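Local coordinates for uncharacterized protein (Ruminococcus gnavus, PDB 4QAN), which is of unknown function but adopts a cystatin-like fold, as a divergent member of the NTF2-like superfamily, and has a magnesium-binding site, at residues Glu226-Ala231 against Thr238-Phe243. Numbering follows the deposited sequence.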
loop_
_atom_site.group_PDB
_atom_site.type_symbol
_atom_site.label_atom_id
_atom_site.label_comp_id
_atom_site.label_asym_id
_atom_site.label_seq_id
_atom_site.Cartn_x
_atom_site.Cartn_y
_atom_site.Cartn_z
ATOM N N GLU A 226 18.895 8.836 11.029
ATOM C CA GLU A 226 18.845 10.296 10.869
ATOM C C GLU A 226 18.274 10.719 9.510
ATOM O O GLU A 226 17.411 11.599 9.446
ATOM C CB GLU A 226 20.225 10.920 11.093
ATOM C CG GLU A 226 20.644 10.950 12.568
ATOM C CD GLU A 226 22.164 10.890 12.801
ATOM O OE1 GLU A 226 22.949 11.020 11.829
ATOM O OE2 GLU A 226 22.591 10.691 13.972
ATOM N N GLN A 227 18.717 10.085 8.432
ATOM C CA GLN A 227 18.278 10.504 7.112
ATOM C C GLN A 227 16.901 10.022 6.792
ATOM O O GLN A 227 16.217 10.659 6.015
ATOM C CB GLN A 227 19.242 10.071 6.007
ATOM C CG GLN A 227 20.475 10.954 5.863
ATOM C CD GLN A 227 20.114 12.399 5.558
ATOM O OE1 GLN A 227 20.328 13.273 6.388
ATOM N NE2 GLN A 227 19.546 12.652 4.363
ATOM N N PHE A 228 16.524 8.869 7.349
ATOM C CA PHE A 228 15.149 8.365 7.314
ATOM C C PHE A 228 14.174 9.382 7.921
ATOM O O PHE A 228 13.195 9.772 7.287
ATOM C CB PHE A 228 15.111 7.031 8.068
ATOM C CG PHE A 228 13.725 6.477 8.320
ATOM C CD1 PHE A 228 12.992 5.901 7.296
ATOM C CD2 PHE A 228 13.195 6.459 9.603
ATOM C CE1 PHE A 228 11.744 5.350 7.541
ATOM C CE2 PHE A 228 11.947 5.904 9.848
ATOM C CZ PHE A 228 11.219 5.357 8.806
ATOM N N ILE A 229 14.477 9.859 9.125
ATOM C CA ILE A 229 13.674 10.913 9.752
ATOM C C ILE A 229 13.704 12.240 8.980
ATOM O O ILE A 229 12.707 12.942 8.921
ATOM C CB ILE A 229 14.072 11.095 11.239
ATOM C CG1 ILE A 229 13.756 9.800 12.019
ATOM C CG2 ILE A 229 13.393 12.308 11.864
ATOM C CD1 ILE A 229 12.316 9.322 11.947
ATOM N N TYR A 230 14.824 12.574 8.359
ATOM C CA TYR A 230 14.902 13.780 7.551
ATOM C C TYR A 230 13.969 13.669 6.342
ATOM O O TYR A 230 13.288 14.637 5.984
ATOM C CB TYR A 230 16.337 14.032 7.074
ATOM C CG TYR A 230 16.496 15.249 6.159
ATOM C CD1 TYR A 230 16.354 16.539 6.658
ATOM C CD2 TYR A 230 16.785 15.096 4.790
ATOM C CE1 TYR A 230 16.496 17.650 5.832
ATOM C CE2 TYR A 230 16.929 16.197 3.949
ATOM C CZ TYR A 230 16.791 17.470 4.472
ATOM O OH TYR A 230 16.939 18.566 3.661
ATOM N N ALA A 231 13.957 12.505 5.705
ATOM C CA ALA A 231 13.009 12.237 4.615
ATOM C C ALA A 231 11.539 12.469 5.026
ATOM O O ALA A 231 10.746 13.089 4.295
ATOM C CB ALA A 231 13.193 10.817 4.106
ATOM N N THR A 238 9.110 8.318 -0.353
ATOM C CA THR A 238 9.714 7.305 -1.191
ATOM C C THR A 238 11.139 6.992 -0.780
ATOM O O THR A 238 11.522 5.839 -0.751
ATOM C CB THR A 238 9.686 7.702 -2.654
ATOM O OG1 THR A 238 8.338 8.001 -2.984
ATOM C CG2 THR A 238 10.156 6.571 -3.528
ATOM N N ARG A 239 11.903 8.024 -0.461
ATOM C CA ARG A 239 13.252 7.865 0.034
ATOM C C ARG A 239 13.223 7.200 1.410
ATOM O O ARG A 239 14.063 6.345 1.738
ATOM C CB ARG A 239 13.919 9.240 0.078
ATOM C CG ARG A 239 15.381 9.239 0.413
ATOM C CD ARG A 239 15.994 10.629 0.195
ATOM N NE ARG A 239 17.179 10.817 1.034
ATOM C CZ ARG A 239 18.407 10.392 0.739
ATOM N NH1 ARG A 239 18.662 9.764 -0.413
ATOM N NH2 ARG A 239 19.397 10.620 1.603
ATOM N N ALA A 240 12.230 7.562 2.208
ATOM C CA ALA A 240 12.020 6.889 3.478
ATOM C C ALA A 240 11.855 5.376 3.284
ATOM O O ALA A 240 12.412 4.583 4.064
ATOM C CB ALA A 240 10.829 7.470 4.204
ATOM N N LEU A 241 11.118 4.969 2.250
ATOM C CA LEU A 241 10.924 3.534 2.010
ATOM C C LEU A 241 12.212 2.888 1.497
ATOM O O LEU A 241 12.574 1.801 1.946
ATOM C CB LEU A 241 9.806 3.292 1.017
ATOM C CG LEU A 241 8.423 3.753 1.471
ATOM C CD1 LEU A 241 7.486 3.777 0.270
ATOM C CD2 LEU A 241 7.855 2.895 2.587
ATOM N N ALA A 242 12.907 3.577 0.583
ATOM C CA ALA A 242 14.227 3.143 0.092
ATOM C C ALA A 242 15.217 2.721 1.192
ATOM O O ALA A 242 16.019 1.816 0.980
ATOM C CB ALA A 242 14.859 4.228 -0.759
ATOM N N PHE A 243 15.180 3.377 2.347
ATOM C CA PHE A 243 16.089 3.028 3.480
ATOM C C PHE A 243 15.881 1.634 4.055
ATOM O O PHE A 243 16.770 1.098 4.730
ATOM C CB PHE A 243 16.006 4.067 4.613
ATOM C CG PHE A 243 16.815 5.315 4.352
ATOM C CD1 PHE A 243 18.192 5.244 4.212
ATOM C CD2 PHE A 243 16.201 6.549 4.231
ATOM C CE1 PHE A 243 18.944 6.386 3.949
ATOM C CE2 PHE A 243 16.943 7.694 3.994
ATOM C CZ PHE A 243 18.313 7.612 3.841
HETATM O O HOH W 1 16.843 11.665 3.519
#
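R239 and Q227 are joined through a water in an antiparallel helical hairpin, part of this cystatin-like, NTF2-like chain. The axes of the two short helical segments run at 158° and approach to 8.4 Å. Along 238-243, R239 comes first. Its CG lies anti to the backbone N (chi1 -173°), and the side chain is extended from CG to NE, which carries the guanidinium toward Q227. R239 NE donates to the water over 2.6 Å, and that water donates to the backbone O of Q227. The Q227 side-chain amide and the guanidinium are 62° apart. Q227 NE2 lies at the guanidinium edge, 3.4 Å from R239 NH2, but both are donors and do not bond. A240 follows at the closest backbone approach, opposite F228. Its CB packs 4.1 Å from A231 CB, and its carbonyl O lies in the plane of the F228 ring, at the edge, 3.5 Å from CD1. Helix 254-275 touches both F228 and A240. The F243 ring lies against the backbone of Q227 and F228, and CD2 is 4.0 Å from F228 CB. CZ also sits over the rim of one guanidinium face of R239. F243 CZ meets Q227 CB, on the facing helix, at 3.4 Å.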